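Local coordinates for mandelate racemase/muconate lactonizing protein (Paenibacillus sp., PDB 3V5C) that probably dehydrates galacturonate as a magnesium-dependent lyase of the enolase superfamily, at residues Lys203-Thr217 with Asn228-Leu242. The protein carries 1 engineered substitution. Numbering follows the deposited sequence.
Sequences KIMIDANNAYNLNLT and NLYWLEAAFHEDEAL. Engineered in segment 228-242: A234 (natural residue Glu). With MG (magnesium ion), chain E.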
ATOM      1  N   LYS A 203     -17.201   3.720   2.198  1.00 12.71           N
ATOM      2  CA  LYS A 203     -16.484   3.677   3.470  1.00 11.54           C
ATOM      3  C   LYS A 203     -15.553   4.876   3.577  1.00 12.81           C
ATOM      4  O   LYS A 203     -14.831   5.217   2.622  1.00 14.95           O
ATOM      5  CB  LYS A 203     -15.686   2.370   3.603  1.00 15.55           C
ATOM      6  CG  LYS A 203     -16.563   1.136   3.651  1.00 16.21           C
ATOM      7  CD  LYS A 203     -15.725  -0.114   3.815  1.00 20.80           C
ATOM      8  CE  LYS A 203     -16.595  -1.351   4.017  1.00 30.00           C
ATOM      9  NZ  LYS A 203     -17.299  -1.767   2.767  1.00 30.51           N
ATOM     10  N   ILE A 204     -15.560   5.513   4.745  1.00 11.64           N
ATOM     11  CA  ILE A 204     -14.724   6.678   4.978  1.00 13.55           C
ATOM     12  C   ILE A 204     -13.682   6.339   6.031  1.00 13.59           C
ATOM     13  O   ILE A 204     -14.015   5.810   7.086  1.00 15.41           O
ATOM     14  CB  ILE A 204     -15.574   7.851   5.507  1.00 14.42           C
ATOM     15  CG1 ILE A 204     -16.635   8.234   4.475  1.00 19.35           C
ATOM     16  CG2 ILE A 204     -14.695   9.040   5.868  1.00 16.83           C
ATOM     17  CD1 ILE A 204     -16.051   8.699   3.172  1.00 17.13           C
ATOM     18  N   MET A 205     -12.419   6.628   5.728  0.51 11.94           N
ATOM     19  CA  MET A 205     -11.335   6.455   6.688  0.51 11.23           C
ATOM     20  C   MET A 205     -10.674   7.804   6.950  0.51 10.94           C
ATOM     21  O   MET A 205     -10.662   8.670   6.074  0.51 11.44           O
ATOM     22  CB  MET A 205     -10.297   5.456   6.160  0.51 11.59           C
ATOM     23  CG  MET A 205     -10.800   4.023   6.009  0.51 11.83           C
ATOM     24  SD  MET A 205     -11.923   3.768   4.616  0.51 14.98           S
ATOM     25  CE  MET A 205     -10.839   4.031   3.222  0.51 16.43           C
ATOM     26  N   ILE A 206     -10.133   7.993   8.152  1.00  8.47           N
ATOM     27  CA  ILE A 206      -9.379   9.203   8.435  1.00  9.51           C
ATOM     28  C   ILE A 206      -7.965   8.903   8.919  1.00 10.16           C
ATOM     29  O   ILE A 206      -7.744   7.943   9.633  1.00 12.84           O
ATOM     30  CB  ILE A 206     -10.129  10.168   9.384  1.00 11.82           C
ATOM     31  CG1 ILE A 206     -10.350   9.552  10.768  1.00 13.22           C
ATOM     32  CG2 ILE A 206     -11.479  10.584   8.759  1.00 12.48           C
ATOM     33  CD1 ILE A 206     -11.021  10.547  11.757  1.00 11.56           C
ATOM     34  N   ASP A 207      -7.010   9.737   8.518  1.00 10.22           N
ATOM     35  CA  ASP A 207      -5.596   9.502   8.774  1.00 10.06           C
ATOM     36  C   ASP A 207      -5.026  10.809   9.282  1.00 11.04           C
ATOM     37  O   ASP A 207      -4.983  11.789   8.534  1.00  9.68           O
ATOM     38  CB  ASP A 207      -4.921   9.032   7.468  1.00  9.87           C
ATOM     39  CG  ASP A 207      -3.399   8.883   7.565  1.00 11.46           C
ATOM     40  OD1 ASP A 207      -2.812   8.970   8.669  1.00 12.11           O
ATOM     41  OD2 ASP A 207      -2.782   8.616   6.498  1.00 13.82           O
ATOM     42  N   ALA A 208      -4.589  10.818  10.544  1.00 11.20           N
ATOM     43  CA  ALA A 208      -4.071  12.035  11.176  1.00 10.30           C
ATOM     44  C   ALA A 208      -2.560  12.203  11.047  1.00 10.48           C
ATOM     45  O   ALA A 208      -2.026  13.233  11.431  1.00 10.33           O
ATOM     46  CB  ALA A 208      -4.471  12.101  12.650  1.00 11.02           C
ATOM     47  N   ASN A 209      -1.873  11.211  10.473  1.00 10.87           N
ATOM     48  CA  ASN A 209      -0.416  11.227  10.458  1.00 13.22           C
ATOM     49  C   ASN A 209       0.139  11.659  11.813  1.00 10.52           C
ATOM     50  O   ASN A 209       1.071  12.463  11.897  1.00 10.08           O
ATOM     51  CB  ASN A 209       0.126  12.094   9.318  1.00 10.10           C
ATOM     52  CG  ASN A 209      -0.063  11.443   7.983  1.00 14.17           C
ATOM     53  OD1 ASN A 209      -0.992  11.769   7.253  1.00 14.95           O
ATOM     54  ND2 ASN A 209       0.815  10.476   7.654  1.00 18.34           N
ATOM     55  N   ASN A 210      -0.448  11.093  12.858  1.00 10.59           N
ATOM     56  CA  ASN A 210      -0.011  11.283  14.247  1.00 10.20           C
ATOM     57  C   ASN A 210      -0.139  12.690  14.828  1.00  9.68           C
ATOM     58  O   ASN A 210       0.444  12.996  15.871  1.00 10.60           O
ATOM     59  CB  ASN A 210       1.425  10.781  14.427  1.00 10.75           C
ATOM     60  CG  ASN A 210       1.522   9.271  14.310  1.00 13.26           C
ATOM     61  OD1 ASN A 210       0.547   8.552  14.577  1.00 11.17           O
ATOM     62  ND2 ASN A 210       2.690   8.782  13.913  1.00 17.01           N
ATOM     63  N   ALA A 211      -0.933  13.535  14.179  1.00 10.30           N
ATOM     64  CA  ALA A 211      -1.014  14.936  14.585  1.00  9.63           C
ATOM     65  C   ALA A 211      -1.971  15.200  15.738  1.00 11.05           C
ATOM     66  O   ALA A 211      -2.040  16.323  16.227  1.00 13.70           O
ATOM     67  CB  ALA A 211      -1.384  15.802  13.399  1.00 13.17           C
ATOM     68  N   TYR A 212      -2.735  14.190  16.160  1.00 10.25           N
ATOM     69  CA  TYR A 212      -3.636  14.368  17.280  1.00  9.51           C
ATOM     70  C   TYR A 212      -2.982  13.924  18.598  1.00 11.50           C
ATOM     71  O   TYR A 212      -1.845  13.450  18.598  1.00 12.45           O
ATOM     72  CB  TYR A 212      -4.919  13.564  17.045  1.00 11.13           C
ATOM     73  CG  TYR A 212      -5.853  14.105  15.966  1.00 10.15           C
ATOM     74  CD1 TYR A 212      -5.765  15.423  15.504  1.00 13.47           C
ATOM     75  CD2 TYR A 212      -6.853  13.291  15.434  1.00 10.45           C
ATOM     76  CE1 TYR A 212      -6.652  15.899  14.522  1.00 11.05           C
ATOM     77  CE2 TYR A 212      -7.724  13.747  14.472  1.00 11.46           C
ATOM     78  CZ  TYR A 212      -7.632  15.040  14.031  1.00 10.11           C
ATOM     79  OH  TYR A 212      -8.535  15.442  13.074  1.00 12.43           O
ATOM     80  N   ASN A 213      -3.694  14.122  19.713  1.00 11.89           N
ATOM     81  CA  ASN A 213      -3.460  13.386  20.963  1.00  9.88           C
ATOM     82  C   ASN A 213      -4.805  12.730  21.296  1.00 11.03           C
ATOM     83  O   ASN A 213      -5.757  12.819  20.486  1.00 12.43           O
ATOM     84  CB  ASN A 213      -2.928  14.306  22.081  1.00 11.21           C
ATOM     85  CG  ASN A 213      -3.849  15.484  22.370  1.00 14.01           C
ATOM     86  OD1 ASN A 213      -5.030  15.480  22.007  1.00 11.67           O
ATOM     87  ND2 ASN A 213      -3.308  16.503  23.033  1.00 13.57           N
ATOM     88  N   LEU A 214      -4.910  12.044  22.426  1.00  8.99           N
ATOM     89  CA  LEU A 214      -6.097  11.246  22.667  1.00  9.11           C
ATOM     90  C   LEU A 214      -7.356  12.117  22.765  1.00 12.34           C
ATOM     91  O   LEU A 214      -8.411  11.757  22.238  1.00 12.41           O
ATOM     92  CB  LEU A 214      -5.906  10.363  23.901  1.00  9.61           C
ATOM     93  CG  LEU A 214      -7.084   9.498  24.345  1.00  8.80           C
ATOM     94  CD1 LEU A 214      -7.487   8.491  23.260  1.00 13.81           C
ATOM     95  CD2 LEU A 214      -6.707   8.769  25.651  1.00 13.57           C
ATOM     96  N   ASN A 215      -7.252  13.250  23.459  1.00 11.45           N
ATOM     97  CA  ASN A 215      -8.418  14.115  23.617  1.00 12.73           C
ATOM     98  C   ASN A 215      -8.838  14.806  22.313  1.00 13.54           C
ATOM     99  O   ASN A 215     -10.029  14.941  22.050  1.00 12.98           O
ATOM    100  CB  ASN A 215      -8.247  15.111  24.772  1.00 12.34           C
ATOM    101  CG  ASN A 215      -8.755  14.557  26.094  1.00 12.33           C
ATOM    102  OD1 ASN A 215      -9.577  13.648  26.114  1.00 14.55           O
ATOM    103  ND2 ASN A 215      -8.293  15.122  27.203  1.00 13.16           N
ATOM    104  N   LEU A 216      -7.878  15.231  21.485  1.00 12.10           N
ATOM    105  CA  LEU A 216      -8.241  15.744  20.160  1.00 10.36           C
ATOM    106  C   LEU A 216      -8.972  14.673  19.378  1.00 12.57           C
ATOM    107  O   LEU A 216      -9.953  14.950  18.681  1.00 12.70           O
ATOM    108  CB  LEU A 216      -7.016  16.191  19.373  1.00 13.96           C
ATOM    109  CG  LEU A 216      -6.508  17.585  19.688  1.00 17.66           C
ATOM    110  CD1 LEU A 216      -5.101  17.780  19.118  1.00 17.98           C
ATOM    111  CD2 LEU A 216      -7.479  18.652  19.149  1.00 18.15           C
ATOM    112  N   THR A 217      -8.479  13.440  19.492  1.00 11.95           N
ATOM    113  CA  THR A 217      -9.070  12.313  18.790  1.00 12.25           C
ATOM    114  C   THR A 217     -10.502  12.106  19.225  1.00 11.29           C
ATOM    115  O   THR A 217     -11.385  11.948  18.386  1.00 12.24           O
ATOM    116  CB  THR A 217      -8.247  11.041  19.025  1.00 10.66           C
ATOM    117  OG1 THR A 217      -6.928  11.265  18.506  1.00 11.11           O
ATOM    118  CG2 THR A 217      -8.892   9.859  18.306  1.00 14.62           C
ATOM    119  N   ASN A 228     -20.638   7.737   9.601  1.00 23.67           N
ATOM    120  CA  ASN A 228     -20.098   6.391   9.721  1.00 28.14           C
ATOM    121  C   ASN A 228     -18.651   6.406   9.256  1.00 27.80           C
ATOM    122  O   ASN A 228     -18.369   6.684   8.094  1.00 26.64           O
ATOM    123  CB  ASN A 228     -20.942   5.379   8.944  1.00 26.99           C
ATOM    124  CG  ASN A 228     -22.368   5.285   9.469  1.00 36.72           C
ATOM    125  OD1 ASN A 228     -23.330   5.423   8.712  1.00 45.62           O
ATOM    126  ND2 ASN A 228     -22.507   5.056  10.773  1.00 36.91           N
ATOM    127  N   LEU A 229     -17.744   6.167  10.196  1.00 18.06           N
ATOM    128  CA  LEU A 229     -16.312   6.147   9.931  1.00 17.46           C
ATOM    129  C   LEU A 229     -15.868   4.702  10.021  1.00 14.10           C
ATOM    130  O   LEU A 229     -16.140   4.024  11.015  1.00 15.67           O
ATOM    131  CB  LEU A 229     -15.562   6.949  10.993  1.00 15.79           C
ATOM    132  CG  LEU A 229     -15.768   8.461  11.017  1.00 21.19           C
ATOM    133  CD1 LEU A 229     -15.021   9.026  12.202  1.00 20.90           C
ATOM    134  CD2 LEU A 229     -15.255   9.065   9.717  1.00 23.54           C
ATOM    135  N   TYR A 230     -15.166   4.239   8.997  1.00 13.24           N
ATOM    136  CA  TYR A 230     -14.728   2.856   8.947  1.00 12.99           C
ATOM    137  C   TYR A 230     -13.501   2.619   9.819  1.00 11.57           C
ATOM    138  O   TYR A 230     -13.478   1.687  10.616  1.00 13.67           O
ATOM    139  CB  TYR A 230     -14.467   2.429   7.503  1.00 14.21           C
ATOM    140  CG  TYR A 230     -14.196   0.951   7.365  1.00 14.33           C
ATOM    141  CD1 TYR A 230     -15.210   0.027   7.557  1.00 17.95           C
ATOM    142  CD2 TYR A 230     -12.935   0.482   7.058  1.00 13.58           C
ATOM    143  CE1 TYR A 230     -14.967  -1.324   7.452  1.00 16.82           C
ATOM    144  CE2 TYR A 230     -12.683  -0.868   6.947  1.00 13.74           C
ATOM    145  CZ  TYR A 230     -13.707  -1.762   7.147  1.00 15.47           C
ATOM    146  OH  TYR A 230     -13.478  -3.111   7.020  1.00 17.00           O
ATOM    147  N   TRP A 231     -12.454   3.425   9.628  1.00 10.98           N
ATOM    148  CA  TRP A 231     -11.334   3.379  10.563  1.00 11.88           C
ATOM    149  C   TRP A 231     -10.645   4.711  10.795  1.00 10.79           C
ATOM    150  O   TRP A 231     -10.789   5.666  10.005  1.00 11.61           O
ATOM    151  CB  TRP A 231     -10.324   2.298  10.167  1.00 10.74           C
ATOM    152  CG  TRP A 231      -9.310   2.578   9.069  1.00 10.49           C
ATOM    153  CD1 TRP A 231      -8.506   3.682   8.911  1.00  9.92           C
ATOM    154  CD2 TRP A 231      -8.915   1.654   8.048  1.00  9.76           C
ATOM    155  NE1 TRP A 231      -7.670   3.507   7.828  1.00 13.32           N
ATOM    156  CE2 TRP A 231      -7.899   2.270   7.288  1.00 10.81           C
ATOM    157  CE3 TRP A 231      -9.349   0.373   7.685  1.00 12.58           C
ATOM    158  CZ2 TRP A 231      -7.312   1.651   6.164  1.00 12.40           C
ATOM    159  CZ3 TRP A 231      -8.752  -0.252   6.575  1.00 13.15           C
ATOM    160  CH2 TRP A 231      -7.746   0.389   5.842  1.00 13.60           C
ATOM    161  N   LEU A 232      -9.941   4.748  11.920  1.00 10.46           N
ATOM    162  CA  LEU A 232      -9.089   5.848  12.329  1.00  9.21           C
ATOM    163  C   LEU A 232      -7.645   5.387  12.304  1.00 11.04           C
ATOM    164  O   LEU A 232      -7.258   4.491  13.062  1.00 10.84           O
ATOM    165  CB  LEU A 232      -9.453   6.252  13.757  1.00 13.46           C
ATOM    166  CG  LEU A 232      -8.472   7.167  14.493  1.00 16.04           C
ATOM    167  CD1 LEU A 232      -8.485   8.543  13.884  1.00 16.09           C
ATOM    168  CD2 LEU A 232      -8.821   7.246  15.974  1.00 16.59           C
ATOM    169  N   GLU A 233      -6.852   6.021  11.454  1.00 11.63           N
ATOM    170  CA  GLU A 233      -5.465   5.641  11.225  1.00 10.00           C
ATOM    171  C   GLU A 233      -4.512   6.684  11.796  1.00 10.77           C
ATOM    172  O   GLU A 233      -4.691   7.902  11.608  1.00 10.95           O
ATOM    173  CB  GLU A 233      -5.264   5.463   9.710  1.00 10.53           C
ATOM    174  CG  GLU A 233      -3.861   5.527   9.168  1.00 12.00           C
ATOM    175  CD  GLU A 233      -3.816   5.049   7.717  1.00 13.26           C
ATOM    176  OE1 GLU A 233      -4.861   4.608   7.227  1.00 14.66           O
ATOM    177  OE2 GLU A 233      -2.737   5.111   7.103  1.00 20.99           O
ATOM    178  N   ALA A 234      -3.496   6.201  12.513  1.00  8.94           N
ATOM    179  CA  ALA A 234      -2.418   7.071  12.962  1.00 10.65           C
ATOM    180  C   ALA A 234      -2.913   8.314  13.696  1.00 11.98           C
ATOM    181  O   ALA A 234      -2.480   9.417  13.402  1.00 12.33           O
ATOM    182  CB  ALA A 234      -1.522   7.452  11.792  1.00 10.41           C
ATOM    183  N   ALA A 235      -3.816   8.132  14.657  1.00 11.26           N
ATOM    184  CA  ALA A 235      -4.301   9.265  15.442  1.00 10.85           C
ATOM    185  C   ALA A 235      -3.150   9.975  16.151  1.00 14.04           C
ATOM    186  O   ALA A 235      -3.063  11.219  16.172  1.00 11.03           O
ATOM    187  CB  ALA A 235      -5.353   8.803  16.439  1.00  9.45           C
ATOM    188  N   PHE A 236      -2.258   9.161  16.700  1.00 10.23           N
ATOM    189  CA  PHE A 236      -1.074   9.602  17.428  1.00 13.04           C
ATOM    190  C   PHE A 236      -0.158   8.395  17.428  1.00 10.41           C
ATOM    191  O   PHE A 236      -0.603   7.276  17.177  1.00 10.17           O
ATOM    192  CB  PHE A 236      -1.437  10.012  18.860  1.00 10.86           C
ATOM    193  CG  PHE A 236      -2.482   9.120  19.495  1.00  9.57           C
ATOM    194  CD1 PHE A 236      -3.819   9.516  19.573  1.00 10.02           C
ATOM    195  CD2 PHE A 236      -2.134   7.864  19.978  1.00  8.73           C
ATOM    196  CE1 PHE A 236      -4.795   8.683  20.134  1.00  8.71           C
ATOM    197  CE2 PHE A 236      -3.093   7.023  20.539  1.00 10.79           C
ATOM    198  CZ  PHE A 236      -4.427   7.422  20.623  1.00 11.32           C
ATOM    199  N   HIS A 237       1.125   8.604  17.687  1.00  9.85           N
ATOM    200  CA  HIS A 237       2.024   7.456  17.668  1.00 11.85           C
ATOM    201  C   HIS A 237       1.490   6.378  18.606  1.00 11.02           C
ATOM    202  O   HIS A 237       1.124   6.657  19.746  1.00 11.61           O
ATOM    203  CB  HIS A 237       3.448   7.842  18.035  1.00 12.65           C
ATOM    204  CG  HIS A 237       4.414   6.717  17.862  1.00 11.51           C
ATOM    205  ND1 HIS A 237       4.686   6.177  16.627  1.00 13.30           N
ATOM    206  CD2 HIS A 237       5.115   5.986  18.759  1.00 12.63           C
ATOM    207  CE1 HIS A 237       5.541   5.179  16.762  1.00 14.14           C
ATOM    208  NE2 HIS A 237       5.822   5.045  18.044  1.00 14.54           N
ATOM    209  N   GLU A 238       1.440   5.146  18.105  1.00  9.95           N
ATOM    210  CA  GLU A 238       0.814   4.054  18.828  1.00 10.51           C
ATOM    211  C   GLU A 238       1.326   3.912  20.257  1.00 11.54           C
ATOM    212  O   GLU A 238       2.529   4.001  20.533  1.00 12.27           O
ATOM    213  CB  GLU A 238       0.985   2.742  18.071  1.00 10.24           C
ATOM    214  CG  GLU A 238       2.425   2.397  17.736  1.00 13.11           C
ATOM    215  CD  GLU A 238       2.821   2.810  16.337  1.00 12.50           C
ATOM    216  OE1 GLU A 238       3.668   2.126  15.729  1.00 10.85           O
ATOM    217  OE2 GLU A 238       2.271   3.815  15.816  1.00 10.90           O
ATOM    218  N   ASP A 239       0.387   3.679  21.158  1.00 11.09           N
ATOM    219  CA  ASP A 239       0.663   3.574  22.584  1.00 10.06           C
ATOM    220  C   ASP A 239      -0.431   2.671  23.143  1.00 11.11           C
ATOM    221  O   ASP A 239      -1.622   2.931  22.954  1.00 12.05           O
ATOM    222  CB  ASP A 239       0.607   4.996  23.165  1.00 11.75           C
ATOM    223  CG  ASP A 239       0.781   5.054  24.683  1.00 14.89           C
ATOM    224  OD1 ASP A 239       0.242   4.213  25.413  1.00 13.93           O
ATOM    225  OD2 ASP A 239       1.411   6.026  25.152  1.00 17.73           O
ATOM    226  N   GLU A 240      -0.050   1.584  23.808  1.00 10.45           N
ATOM    227  CA  GLU A 240      -1.067   0.638  24.264  1.00 10.84           C
ATOM    228  C   GLU A 240      -2.077   1.242  25.241  1.00 10.52           C
ATOM    229  O   GLU A 240      -3.279   0.951  25.181  1.00 12.57           O
ATOM    230  CB  GLU A 240      -0.434  -0.621  24.887  1.00 10.81           C
ATOM    231  CG  GLU A 240      -1.485  -1.687  25.143  1.00 12.77           C
ATOM    232  CD  GLU A 240      -0.954  -2.986  25.741  1.00 16.07           C
ATOM    233  OE1 GLU A 240       0.190  -3.012  26.233  1.00 18.13           O
ATOM    234  OE2 GLU A 240      -1.720  -3.971  25.725  1.00 18.50           O
ATOM    235  N   ALA A 241      -1.582   2.045  26.169  1.00 10.97           N
ATOM    236  CA  ALA A 241      -2.440   2.657  27.162  1.00 10.63           C
ATOM    237  C   ALA A 241      -3.454   3.582  26.512  1.00 10.24           C
ATOM    238  O   ALA A 241      -4.627   3.570  26.873  1.00 13.01           O
ATOM    239  CB  ALA A 241      -1.606   3.416  28.191  1.00 13.81           C
ATOM    240  N   LEU A 242      -3.004   4.399  25.572  1.00 11.20           N
ATOM    241  CA  LEU A 242      -3.910   5.354  24.941  1.00 11.63           C
ATOM    242  C   LEU A 242      -4.954   4.645  24.091  1.00 11.40           C
ATOM    243  O   LEU A 242      -6.125   4.998  24.124  1.00 12.70           O
ATOM    244  CB  LEU A 242      -3.145   6.369  24.100  1.00 12.20           C
ATOM    245  CG  LEU A 242      -2.136   7.234  24.841  1.00  9.42           C
ATOM    246  CD1 LEU A 242      -1.527   8.245  23.896  1.00 12.45           C
ATOM    247  CD2 LEU A 242      -2.772   7.932  26.060  1.00 12.53           C
TER
HETATM  248 MG    MG E 393       1.837   4.560  13.880  1.00 11.58          MG
HETATM  249  O   HOH W   1     -17.604   4.704   6.620  1.00 18.14           O
HETATM  250  O   HOH W   2       2.313  11.480  17.823  1.00 14.36           O
HETATM  251  O   HOH W   3       3.519   5.919  13.955  1.00 12.94           O
HETATM  252  O   HOH W   4       3.077   2.948  13.136  1.00 11.16           O
HETATM  253  O   HOH W   5       0.616   6.039  14.789  1.00 10.78           O
HETATM  254  O   HOH W   6       1.411   5.108  11.876  1.00 13.18           O
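In one of its two modelled conformers, M205 lays its CG over the five-membered ring of W231, 3.5 Å from the centroid and only 2° off the ring normal, a CH-pi contact. W231 CG sits between its backbone N and carbonyl carbon (chi1 80°), and this turns the indole back under the methionine. Its NE1 donates to the anti lone pair of E233 OE1 at 3.1 Å, an oxygen that Q283 also hydrogen-bonds. An alanine here would remove the indole, and would probably open a gap beneath M205 and leave the E233 carboxylate less firmly fixed. Further along the same two strands, on the same face, the carboxylates of D207 and E233 stack with planes 23° apart, D207 OD2 lying 3.6 Å from E233 OE2; K170 and K168, salt-bridged to D207 and E233 respectively, probably make that closeness tolerable. The opposite face is greasy: I206 CG1 meets L232 CD1 at 3.8 Å, and T217 CG2 presses on L232 CD2. Behind these side chains runs parallel strand pairing, with I206 N giving to W231 O and I206 O taking E233 N at 2.8 Å. Past the strands, N210 N bonds A234 O and Y212 N bonds A235 O, A234 being an engineered replacement of glutamate; nearby, E238 OE2 binds magnesium, which D261 also ligates. In this beta-alpha-beta unit of the enolase-type barrel, helix 214-223 links strands 204-207 and 231-233, which lie between strands 167-170 and 258-261, while helices 180-198 and 240-253 pack against I206 and L232.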